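Local coordinates for secreted effector protein SifA (Salmonella typhimurium, PDB 3CXB) that acts as a secreted Salmonella effector that interacts with host PLEKHM2 and is required for endosomal tubulation and the formation of Salmonella-induced filaments in epithelial cells, at residues Q85-H90 and I97-D102; I68-K73 and D157-S162; E91-I96 and M147-Y152; K28-K33 and C121-N126. All blocks are in the same frame, centred on the assembly; numbering follows the deposited sequence.

Interaction 1: Q85-H90 and I97-D102; sequences QVHNPH and ILRIMD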
# COMPACT_ATOMS: atom_id res chain seq x y z
N GLN A 85 -9.32 -3.92 -15.74
CA GLN A 85 -8.05 -3.52 -16.32
C GLN A 85 -7.46 -2.25 -15.72
O GLN A 85 -8.19 -1.34 -15.34
CB GLN A 85 -8.25 -3.35 -17.83
CG GLN A 85 -9.16 -4.42 -18.43
CD GLN A 85 -9.77 -4.02 -19.77
OE1 GLN A 85 -10.34 -2.94 -19.90
NE2 GLN A 85 -9.65 -4.89 -20.76
N VAL A 86 -6.13 -2.20 -15.63
CA VAL A 86 -5.41 -1.05 -15.09
C VAL A 86 -4.23 -0.72 -16.01
O VAL A 86 -3.52 -1.62 -16.45
CB VAL A 86 -4.91 -1.30 -13.61
CG1 VAL A 86 -4.89 -2.77 -13.30
CG2 VAL A 86 -3.53 -0.73 -13.41
N HIS A 87 -4.02 0.56 -16.30
CA HIS A 87 -2.93 0.98 -17.19
C HIS A 87 -2.63 2.46 -17.00
O HIS A 87 -3.44 3.19 -16.43
CB HIS A 87 -3.36 0.78 -18.63
CG HIS A 87 -4.44 1.73 -19.06
ND1 HIS A 87 -4.16 2.98 -19.59
CD2 HIS A 87 -5.79 1.66 -18.95
CE1 HIS A 87 -5.29 3.63 -19.78
NE2 HIS A 87 -6.29 2.85 -19.41
N ASN A 88 -1.47 2.89 -17.49
CA ASN A 88 -1.07 4.30 -17.43
C ASN A 88 -1.30 4.85 -18.82
O ASN A 88 -0.68 4.40 -19.78
CB ASN A 88 0.41 4.44 -17.10
CG ASN A 88 0.77 3.72 -15.85
OD1 ASN A 88 0.88 2.50 -15.84
ND2 ASN A 88 0.96 4.48 -14.77
N PRO A 89 -2.19 5.85 -18.95
CA PRO A 89 -2.44 6.40 -20.29
C PRO A 89 -1.15 6.71 -21.04
O PRO A 89 -0.30 7.45 -20.54
CB PRO A 89 -3.28 7.63 -20.00
CG PRO A 89 -2.79 8.07 -18.66
CD PRO A 89 -2.72 6.75 -17.92
N HIS A 90 -1.01 6.13 -22.23
CA HIS A 90 0.16 6.35 -23.06
C HIS A 90 1.42 6.28 -22.21
O HIS A 90 2.33 7.10 -22.34
CB HIS A 90 0.06 7.71 -23.77
CG HIS A 90 -1.16 7.85 -24.63
ND1 HIS A 90 -2.44 7.72 -24.14
CD2 HIS A 90 -1.29 8.12 -25.95
CE1 HIS A 90 -3.31 7.89 -25.12
NE2 HIS A 90 -2.64 8.14 -26.23
N ILE A 97 -4.95 4.60 -14.25
CA ILE A 97 -6.39 4.39 -14.29
C ILE A 97 -6.75 2.94 -14.01
O ILE A 97 -6.04 2.04 -14.44
CB ILE A 97 -6.92 4.76 -15.67
CG1 ILE A 97 -6.37 6.11 -16.08
CG2 ILE A 97 -8.42 4.78 -15.66
CD1 ILE A 97 -6.76 6.53 -17.46
N LEU A 98 -7.85 2.72 -13.31
CA LEU A 98 -8.30 1.37 -13.00
C LEU A 98 -9.72 1.42 -13.49
O LEU A 98 -10.37 2.44 -13.35
CB LEU A 98 -8.30 1.09 -11.49
CG LEU A 98 -7.05 1.50 -10.70
CD1 LEU A 98 -7.21 1.12 -9.26
CD2 LEU A 98 -5.83 0.81 -11.25
N ARG A 99 -10.21 0.32 -14.06
CA ARG A 99 -11.56 0.33 -14.57
C ARG A 99 -12.18 -1.04 -14.75
O ARG A 99 -11.49 -2.04 -14.82
CB ARG A 99 -11.58 1.07 -15.90
CG ARG A 99 -10.49 0.61 -16.83
CD ARG A 99 -10.56 1.32 -18.16
NE ARG A 99 -9.54 0.82 -19.08
CZ ARG A 99 -9.52 1.05 -20.39
NH1 ARG A 99 -8.55 0.53 -21.13
NH2 ARG A 99 -10.47 1.80 -20.96
N ILE A 100 -13.50 -1.06 -14.83
CA ILE A 100 -14.25 -2.28 -15.02
C ILE A 100 -15.00 -2.08 -16.32
O ILE A 100 -15.85 -1.19 -16.40
CB ILE A 100 -15.29 -2.48 -13.89
CG1 ILE A 100 -14.61 -2.47 -12.52
CG2 ILE A 100 -16.05 -3.79 -14.10
CD1 ILE A 100 -15.57 -2.63 -11.35
N MET A 101 -14.69 -2.89 -17.33
CA MET A 101 -15.33 -2.79 -18.65
C MET A 101 -16.56 -3.66 -18.76
O MET A 101 -16.95 -4.32 -17.81
CB MET A 101 -14.35 -3.19 -19.75
CG MET A 101 -13.09 -2.38 -19.80
SD MET A 101 -13.42 -0.67 -20.17
CE MET A 101 -13.55 -0.03 -18.50
N ASP A 102 -17.18 -3.68 -19.94
CA ASP A 102 -18.36 -4.50 -20.16
C ASP A 102 -17.92 -5.71 -20.98
O ASP A 102 -16.78 -5.77 -21.44
CB ASP A 102 -19.43 -3.72 -20.93
CG ASP A 102 -20.83 -4.30 -20.74
OD1 ASP A 102 -21.03 -5.51 -20.97
OD2 ASP A 102 -21.75 -3.53 -20.37
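Strands 85-87 and 97-101 run antiparallel, their axes 4.8 Å apart at closest approach and inclined at 155°. Gln85 with Arg99 and His87 with Ile97 are hydrogen-bonded pairs, each closed by two backbone bonds; Arg99 N to Gln85 O, at 2.9 Å, belongs to the first and Ile97 N to His87 O, at 3.0 Å, to the second. Val86 and Leu98 form the non-hydrogen-bonded pair between them, with CA atoms 4.3 Å apart. This is a beta hairpin, and its first strand is an outermost strand of the antiparallel sheet. The alternation gives it two unlike faces. On the apolar one, Val86 and Leu98 lie side by side and meet through CB and CD2, against Phe70 and Phe69 of helix 62-75. On the other, the Arg99 chain, extended from CG to NE, crosses His87 obliquely; His87 NE2 sits over one face of the guanidinium, toward its rim, 3.7 Å from NH1, the ring and guanidinium planes 61° apart. A salt bridge to Glu108 on the next strand anchors NH2. Farther along this face, Ile97 CD1 touches His87 CE1 at 4.0 Å and Pro89 CD at 4.1 Å, joining the second strand to the loop that leaves the first.

Interaction 2: I68-K73 and D157-S162; sequences IFFELK and DYPLPS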
# COMPACT_ATOMS: atom_id res chain seq x y z
N ILE A 68 -9.95 -1.60 -2.79
CA ILE A 68 -11.31 -2.02 -3.06
C ILE A 68 -11.46 -2.52 -4.46
O ILE A 68 -12.23 -3.46 -4.73
CB ILE A 68 -12.31 -0.89 -2.81
CG1 ILE A 68 -12.18 -0.40 -1.36
CG2 ILE A 68 -13.72 -1.40 -3.03
CD1 ILE A 68 -12.99 0.87 -1.03
N PHE A 69 -10.71 -1.90 -5.35
CA PHE A 69 -10.76 -2.29 -6.74
C PHE A 69 -10.38 -3.77 -6.86
O PHE A 69 -11.11 -4.57 -7.44
CB PHE A 69 -9.79 -1.43 -7.55
CG PHE A 69 -9.78 -1.76 -9.01
CD1 PHE A 69 -10.82 -1.34 -9.83
CD2 PHE A 69 -8.73 -2.49 -9.56
CE1 PHE A 69 -10.83 -1.63 -11.19
CE2 PHE A 69 -8.72 -2.79 -10.92
CZ PHE A 69 -9.79 -2.36 -11.74
N PHE A 70 -9.24 -4.14 -6.27
CA PHE A 70 -8.77 -5.52 -6.34
C PHE A 70 -9.56 -6.50 -5.48
O PHE A 70 -9.58 -7.69 -5.75
CB PHE A 70 -7.27 -5.57 -6.04
CG PHE A 70 -6.45 -4.97 -7.14
CD1 PHE A 70 -6.21 -5.68 -8.31
CD2 PHE A 70 -5.98 -3.67 -7.06
CE1 PHE A 70 -5.55 -5.08 -9.39
CE2 PHE A 70 -5.32 -3.07 -8.14
CZ PHE A 70 -5.10 -3.78 -9.30
N GLU A 71 -10.22 -6.01 -4.45
CA GLU A 71 -11.03 -6.92 -3.66
C GLU A 71 -12.16 -7.33 -4.60
O GLU A 71 -12.63 -8.46 -4.60
CB GLU A 71 -11.57 -6.22 -2.40
CG GLU A 71 -10.60 -6.23 -1.20
CD GLU A 71 -11.03 -5.35 -0.03
OE1 GLU A 71 -12.23 -5.40 0.35
OE2 GLU A 71 -10.18 -4.61 0.53
N LEU A 72 -12.59 -6.40 -5.44
CA LEU A 72 -13.65 -6.71 -6.38
C LEU A 72 -13.12 -7.70 -7.41
O LEU A 72 -13.73 -8.73 -7.66
CB LEU A 72 -14.14 -5.43 -7.07
CG LEU A 72 -14.96 -4.49 -6.19
CD1 LEU A 72 -15.02 -3.11 -6.80
CD2 LEU A 72 -16.39 -5.06 -6.00
N LYS A 73 -11.97 -7.37 -8.00
CA LYS A 73 -11.39 -8.24 -9.01
C LYS A 73 -11.21 -9.64 -8.45
O LYS A 73 -11.58 -10.63 -9.07
CB LYS A 73 -10.05 -7.68 -9.46
CG LYS A 73 -9.44 -8.43 -10.62
CD LYS A 73 -8.09 -7.85 -10.99
CE LYS A 73 -7.34 -8.71 -11.98
NZ LYS A 73 -5.93 -8.25 -12.07
N ASP A 157 -0.01 -8.48 -8.72
CA ASP A 157 -1.38 -8.21 -9.16
C ASP A 157 -1.89 -6.99 -8.40
O ASP A 157 -2.91 -7.01 -7.72
CB ASP A 157 -2.29 -9.40 -8.90
CG ASP A 157 -3.68 -9.17 -9.40
OD1 ASP A 157 -3.90 -8.19 -10.15
OD2 ASP A 157 -4.56 -9.97 -9.06
N TYR A 158 -1.14 -5.90 -8.55
CA TYR A 158 -1.46 -4.67 -7.87
C TYR A 158 -0.48 -3.64 -8.39
O TYR A 158 0.61 -4.00 -8.85
CB TYR A 158 -1.21 -4.84 -6.38
CG TYR A 158 -1.96 -3.86 -5.52
CD1 TYR A 158 -3.30 -4.08 -5.20
CD2 TYR A 158 -1.33 -2.74 -4.99
CE1 TYR A 158 -3.99 -3.22 -4.36
CE2 TYR A 158 -2.01 -1.86 -4.15
CZ TYR A 158 -3.35 -2.11 -3.83
OH TYR A 158 -4.03 -1.27 -2.97
N PRO A 159 -0.83 -2.34 -8.34
CA PRO A 159 0.16 -1.39 -8.83
C PRO A 159 1.26 -1.23 -7.80
O PRO A 159 1.01 -1.31 -6.59
CB PRO A 159 -0.66 -0.12 -9.04
CG PRO A 159 -1.76 -0.26 -8.07
CD PRO A 159 -2.14 -1.70 -8.15
N LEU A 160 2.49 -1.05 -8.26
CA LEU A 160 3.60 -0.90 -7.33
C LEU A 160 4.44 0.30 -7.72
O LEU A 160 4.47 0.71 -8.89
CB LEU A 160 4.47 -2.19 -7.30
CG LEU A 160 5.53 -2.48 -8.37
CD1 LEU A 160 4.99 -2.13 -9.77
CD2 LEU A 160 6.79 -1.66 -8.11
N PRO A 161 5.15 0.88 -6.74
CA PRO A 161 6.01 2.05 -6.94
C PRO A 161 6.90 1.95 -8.19
O PRO A 161 7.94 1.30 -8.15
CB PRO A 161 6.83 2.08 -5.65
CG PRO A 161 5.91 1.51 -4.66
CD PRO A 161 5.33 0.35 -5.39
N SER A 162 6.52 2.58 -9.29
CA SER A 162 7.36 2.49 -10.49
C SER A 162 8.50 3.51 -10.49
O SER A 162 9.64 3.14 -10.73
CB SER A 162 6.53 2.64 -11.76
OG SER A 162 6.05 3.95 -11.92
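Helix 68-73 and the start of strand 158-162 come closest, by backbone, at Phe70 and Tyr158, whose CA atoms are 7.5 Å apart, so side chains must span the gap. Phe70 does most of this. With CG anti to its carbonyl carbon (chi1 -70°), its ring is directed from the helix into the bend formed by Asp157, Tyr158 and Pro159. One ring face carries Asp157 O, 3.5 Å above the plane and toward the rim, together with Tyr158 CA; the ring of Phe69 backs the opposite face. Against Tyr158 the ring is neither stacked nor edge-on: the centroids are 4.9 Å apart, the planes stand at 45°, and CD2 approaches Tyr158 CD1. Pro159 adds its CD, 3.5 Å from Phe70 CE2. One turn on, Lys73 is extended beyond CG and brings NZ to Asp157 OD1 at 2.8 Å, a salt bridge that meets the carboxylate on its syn side, 24° out of plane. The same oxygen takes a hydrogen bond from Tyr152 OH, so it is gripped twice. Asp157 and Tyr158 both face Ser153 in a G1 beta bulge, which fits the positive phi of Asp157. Tyr158 OH is hydrogen-bonded to Thr66 OG1, one turn before Phe70 on helix 62-75. Helix 62-75 thus reaches the three-stranded sheet here, while its Ile68 and Leu72 pack on helix 42-54, and helix 283-303 meets Tyr158 and Pro161 from the strand's side.

Interaction 3: E91-I96 and M147-Y152; sequences ENDATI and MIKRRY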
# COMPACT_ATOMS: atom_id res chain seq x y z
N GLU A 91 1.46 5.28 -21.33
CA GLU A 91 2.58 5.07 -20.42
C GLU A 91 3.00 6.32 -19.66
O GLU A 91 4.17 6.47 -19.29
CB GLU A 91 3.77 4.48 -21.19
CG GLU A 91 3.50 3.10 -21.76
CD GLU A 91 4.58 2.09 -21.41
OE1 GLU A 91 4.49 0.94 -21.88
OE2 GLU A 91 5.52 2.46 -20.67
N ASN A 92 2.03 7.20 -19.42
CA ASN A 92 2.27 8.44 -18.69
C ASN A 92 2.26 8.11 -17.20
O ASN A 92 1.23 8.17 -16.53
CB ASN A 92 1.19 9.47 -19.00
CG ASN A 92 1.43 10.80 -18.30
OD1 ASN A 92 0.58 11.70 -18.35
ND2 ASN A 92 2.58 10.93 -17.66
N ASP A 93 3.43 7.77 -16.69
CA ASP A 93 3.63 7.41 -15.30
C ASP A 93 2.94 8.34 -14.28
O ASP A 93 2.51 7.91 -13.21
CB ASP A 93 5.12 7.36 -15.04
CG ASP A 93 5.46 6.55 -13.84
OD1 ASP A 93 4.85 5.48 -13.67
OD2 ASP A 93 6.36 6.97 -13.08
N ALA A 94 2.86 9.63 -14.62
CA ALA A 94 2.25 10.60 -13.73
C ALA A 94 0.81 10.25 -13.38
O ALA A 94 0.29 10.67 -12.34
CB ALA A 94 2.29 11.99 -14.36
N THR A 95 0.17 9.46 -14.23
CA THR A 95 -1.21 9.08 -13.99
C THR A 95 -1.45 7.57 -14.16
O THR A 95 -0.68 6.87 -14.83
CB THR A 95 -2.13 9.89 -14.95
OG1 THR A 95 -3.39 9.21 -15.12
CG2 THR A 95 -1.47 10.06 -16.30
N ILE A 96 -2.49 7.07 -13.50
CA ILE A 96 -2.87 5.66 -13.60
C ILE A 96 -4.38 5.53 -13.49
O ILE A 96 -5.03 6.27 -12.75
CB ILE A 96 -2.16 4.78 -12.53
CG1 ILE A 96 -2.58 3.33 -12.72
CG2 ILE A 96 -2.45 5.29 -11.16
CD1 ILE A 96 -1.68 2.34 -12.05
N MET A 147 6.96 12.50 -4.28
CA MET A 147 5.81 11.63 -4.49
C MET A 147 6.29 10.33 -5.11
O MET A 147 7.46 10.18 -5.45
CB MET A 147 4.80 12.27 -5.44
CG MET A 147 5.35 12.39 -6.84
SD MET A 147 4.09 12.37 -8.10
CE MET A 147 4.03 14.19 -8.48
N ILE A 148 5.37 9.39 -5.26
CA ILE A 148 5.70 8.10 -5.83
C ILE A 148 4.67 7.76 -6.88
O ILE A 148 3.49 7.59 -6.55
CB ILE A 148 5.67 6.97 -4.78
CG1 ILE A 148 6.73 7.20 -3.71
CG2 ILE A 148 5.94 5.63 -5.45
CD1 ILE A 148 6.71 6.14 -2.63
N LYS A 149 5.11 7.66 -8.13
CA LYS A 149 4.22 7.28 -9.22
C LYS A 149 4.22 5.76 -9.25
O LYS A 149 5.05 5.12 -8.61
CB LYS A 149 4.71 7.87 -10.54
CG LYS A 149 4.55 9.38 -10.58
CD LYS A 149 5.07 10.00 -11.87
CE LYS A 149 5.04 11.53 -11.81
NZ LYS A 149 5.64 12.19 -13.01
N ARG A 150 3.28 5.18 -9.98
CA ARG A 150 3.23 3.72 -10.02
C ARG A 150 2.49 3.15 -11.21
O ARG A 150 1.60 3.78 -11.77
CB ARG A 150 2.60 3.22 -8.72
CG ARG A 150 1.14 3.64 -8.55
CD ARG A 150 0.66 3.49 -7.11
NE ARG A 150 0.77 4.74 -6.35
CZ ARG A 150 1.26 4.82 -5.12
NH1 ARG A 150 1.31 5.99 -4.49
NH2 ARG A 150 1.70 3.73 -4.51
N ARG A 151 2.86 1.93 -11.59
CA ARG A 151 2.25 1.23 -12.73
C ARG A 151 1.95 -0.22 -12.31
O ARG A 151 2.64 -0.78 -11.48
CB ARG A 151 3.18 1.27 -13.94
CG ARG A 151 4.51 0.56 -13.74
CD ARG A 151 5.41 0.65 -14.98
NE ARG A 151 5.99 1.98 -15.16
CZ ARG A 151 5.67 2.83 -16.14
NH1 ARG A 151 6.26 4.01 -16.21
NH2 ARG A 151 4.75 2.49 -17.04
N TYR A 152 0.90 -0.79 -12.88
CA TYR A 152 0.48 -2.15 -12.55
C TYR A 152 1.57 -3.20 -12.65
O TYR A 152 2.31 -3.25 -13.63
CB TYR A 152 -0.67 -2.55 -13.47
CG TYR A 152 -1.17 -3.96 -13.26
CD1 TYR A 152 -1.99 -4.27 -12.18
CD2 TYR A 152 -0.82 -4.97 -14.14
CE1 TYR A 152 -2.46 -5.56 -11.98
CE2 TYR A 152 -1.28 -6.27 -13.95
CZ TYR A 152 -2.10 -6.55 -12.86
OH TYR A 152 -2.58 -7.83 -12.69
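Lys149 lies across the turn at Asp93 and Ala94, and its chain, extended beyond CG, can be followed atom by atom. CB sits 3.2 Å from Asp93 OD2, and CG is 3.6 Å from the backbone O of the same residue. CD then reaches Ala94 CA at 3.4 Å, CE passes the same atom, and NZ ends 3.6 Å from Ala94 CB. The lysine therefore contributes its aliphatic length here; its NZ stays 5.3 Å from Asp93 OD2, too far for an ion pair. The aspartate's carboxylate is instead held by the hydroxyls of Ser162 and Thr163, while OD1 lies over one face of the Arg151 guanidinium, 3.3 Å from NH1. The carboxylate and guanidinium planes are nearly parallel (6°) but layered; because OD1 lies well out of the guanidinium plane, no N-H points at it and the attraction is between charges. Glu91, poorly ordered, adds a long, charge-only salt bridge from OE2 to Arg151 NH2, at 3.7 Å. Deeper in, Ile96 CD1 packs on Arg150 O, which also accepts a bond from Asn88 ND2. Structurally, this is a hairpin loop docked on an edge strand: the type I turn Asn92-Thr95, between strands 84-87 and 96-101, abuts strand 145-153 of the second sheet.

Interaction 4: K28-K33 and C121-N126; sequences KVLWEK and CEVMGN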
# COMPACT_ATOMS: atom_id res chain seq x y z
N LYS A 28 -27.91 0.86 -8.60
CA LYS A 28 -28.75 -0.24 -9.08
C LYS A 28 -28.47 -0.59 -10.54
O LYS A 28 -28.54 -1.75 -10.94
CB LYS A 28 -30.24 0.09 -8.94
CG LYS A 28 -30.74 0.00 -7.53
CD LYS A 28 -32.20 0.33 -7.45
CE LYS A 28 -32.64 0.42 -5.98
NZ LYS A 28 -34.10 0.72 -5.83
N VAL A 29 -28.15 0.42 -11.34
CA VAL A 29 -27.84 0.19 -12.73
C VAL A 29 -26.46 -0.46 -12.83
O VAL A 29 -26.22 -1.31 -13.68
CB VAL A 29 -27.88 1.52 -13.55
CG1 VAL A 29 -27.03 2.55 -12.89
CG2 VAL A 29 -27.39 1.30 -14.97
N LEU A 30 -25.55 -0.09 -11.94
CA LEU A 30 -24.21 -0.66 -11.99
C LEU A 30 -24.24 -2.08 -11.48
O LEU A 30 -23.60 -2.96 -12.03
CB LEU A 30 -23.23 0.15 -11.14
CG LEU A 30 -21.89 -0.57 -10.97
CD1 LEU A 30 -21.27 -0.82 -12.33
CD2 LEU A 30 -20.96 0.24 -10.13
N TRP A 31 -25.00 -2.28 -10.41
CA TRP A 31 -25.08 -3.60 -9.81
C TRP A 31 -25.75 -4.60 -10.72
O TRP A 31 -25.35 -5.76 -10.78
CB TRP A 31 -25.83 -3.53 -8.48
CG TRP A 31 -25.84 -4.84 -7.77
CD1 TRP A 31 -26.94 -5.61 -7.50
CD2 TRP A 31 -24.71 -5.57 -7.30
NE1 TRP A 31 -26.56 -6.78 -6.89
CE2 TRP A 31 -25.19 -6.78 -6.75
CE3 TRP A 31 -23.33 -5.32 -7.28
CZ2 TRP A 31 -24.34 -7.74 -6.19
CZ3 TRP A 31 -22.49 -6.28 -6.73
CH2 TRP A 31 -23.00 -7.47 -6.20
N GLU A 32 -26.78 -4.15 -11.44
CA GLU A 32 -27.48 -5.03 -12.35
C GLU A 32 -26.59 -5.44 -13.50
O GLU A 32 -26.89 -6.39 -14.22
CB GLU A 32 -28.72 -4.34 -12.91
CG GLU A 32 -29.88 -5.29 -13.13
CD GLU A 32 -30.20 -6.08 -11.88
OE1 GLU A 32 -30.33 -5.46 -10.80
OE2 GLU A 32 -30.32 -7.33 -11.98
N LYS A 33 -25.47 -4.75 -13.68
CA LYS A 33 -24.57 -5.11 -14.76
C LYS A 33 -23.32 -5.83 -14.30
O LYS A 33 -22.67 -6.52 -15.08
CB LYS A 33 -24.18 -3.84 -15.54
CG LYS A 33 -25.37 -3.17 -16.23
CD LYS A 33 -24.95 -2.00 -17.11
CE LYS A 33 -26.17 -1.43 -17.83
NZ LYS A 33 -25.84 -0.33 -18.78
N CYS A 121 -13.48 9.15 -9.69
CA CYS A 121 -14.15 7.91 -10.00
C CYS A 121 -15.44 8.20 -10.75
O CYS A 121 -16.21 9.08 -10.35
CB CYS A 121 -14.47 7.14 -8.72
SG CYS A 121 -15.20 5.51 -9.06
N GLU A 122 -15.67 7.46 -11.83
CA GLU A 122 -16.88 7.59 -12.64
C GLU A 122 -17.70 6.29 -12.58
O GLU A 122 -17.15 5.19 -12.50
CB GLU A 122 -16.54 7.93 -14.08
CG GLU A 122 -15.94 9.31 -14.25
CD GLU A 122 -15.47 9.58 -15.66
OE1 GLU A 122 -16.32 9.58 -16.59
OE2 GLU A 122 -14.25 9.78 -15.83
N VAL A 123 -19.02 6.42 -12.60
CA VAL A 123 -19.89 5.26 -12.53
C VAL A 123 -20.84 5.34 -13.70
O VAL A 123 -21.76 6.17 -13.70
CB VAL A 123 -20.73 5.25 -11.25
CG1 VAL A 123 -21.69 4.08 -11.29
CG2 VAL A 123 -19.83 5.16 -10.03
N MET A 124 -20.63 4.46 -14.68
CA MET A 124 -21.45 4.41 -15.89
C MET A 124 -21.22 5.67 -16.70
O MET A 124 -22.05 6.04 -17.53
CB MET A 124 -22.94 4.28 -15.53
CG MET A 124 -23.32 3.04 -14.71
SD MET A 124 -22.65 1.49 -15.37
CE MET A 124 -23.33 1.56 -17.05
N GLY A 125 -20.09 6.32 -16.46
CA GLY A 125 -19.75 7.53 -17.17
C GLY A 125 -20.02 8.78 -16.35
O GLY A 125 -19.69 9.87 -16.79
N ASN A 126 -20.61 8.62 -15.17
CA ASN A 126 -20.93 9.76 -14.30
C ASN A 126 -19.80 10.07 -13.32
O ASN A 126 -19.29 9.18 -12.65
CB ASN A 126 -22.21 9.45 -13.54
CG ASN A 126 -23.33 9.05 -14.46
OD1 ASN A 126 -23.83 9.88 -15.22
ND2 ASN A 126 -23.71 7.78 -14.42
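Met124 projects from the turn at 123-126 into the side of helix 28-33, where its CA lies 7.0 Å from that of Leu30. The methionine is the bump; Val29, Leu30 and Lys33 form the hollow. Three successive atoms of its bent chain each find a different wall. CG passes Val29 CG1 at 4.2 Å, the two side chains sliding past each other in opposite directions. SD rests 4.1 Å from Leu30 CD1, and CE closes on Lys33, 3.9 Å from CD and 3.6 Å from NZ. The curl follows from its torsions: chi2 (-49°) and chi3 (-56°) both fold the chain back, turning the terminal methyl toward the lysine rather than straight at the helix. Lys33, extended beyond CG, lines one margin of the hollow with its methylenes, and Trp26, earlier on the helix, also touches the methionine. The bump stands on a tight hairpin: strands 118-123 and 126-132 are joined by a type I' turn, whose two middle residues, Met124 and Gly125, both have positive phi. Val123 O accepts from Asn126 N, and also from Asn126 ND2 at 2.6 Å, so a side-chain bond reinforces the backbone one across the turn. Beside the methionine, a second, smaller bump comes from Val123, whose CG1 meets Leu30 CD2 at 4.1 Å, the two side chains crossing at about a right angle. Leu30 thus uses both branches, one for each residue, and Leu54 of helix 42-54 and Leu110 of strand 108-114 pack on the same valine.

Interactions 1 and 4 both reach the five-stranded sheet, the first as backbone pairing in the hairpin at one margin, the second as apolar packing of a helix on a turn, partly buried and with no polar bond between the segments. Interaction 2 is the buried one, aromatic with a salt bridge beside it, whereas interaction 3 lies at the surface and combines charge pairs with packing of a lysine's aliphatic chain. These two share the three-stranded sheet on neighbouring strands, where Ser162 N bonds to Lys149 O. The loop of interaction 3 belongs to the hairpin of interaction 1, tied to it by Asn88 ND2 and Thr95 O, and so bridges the two sheets. Interaction 4 touches none of the others.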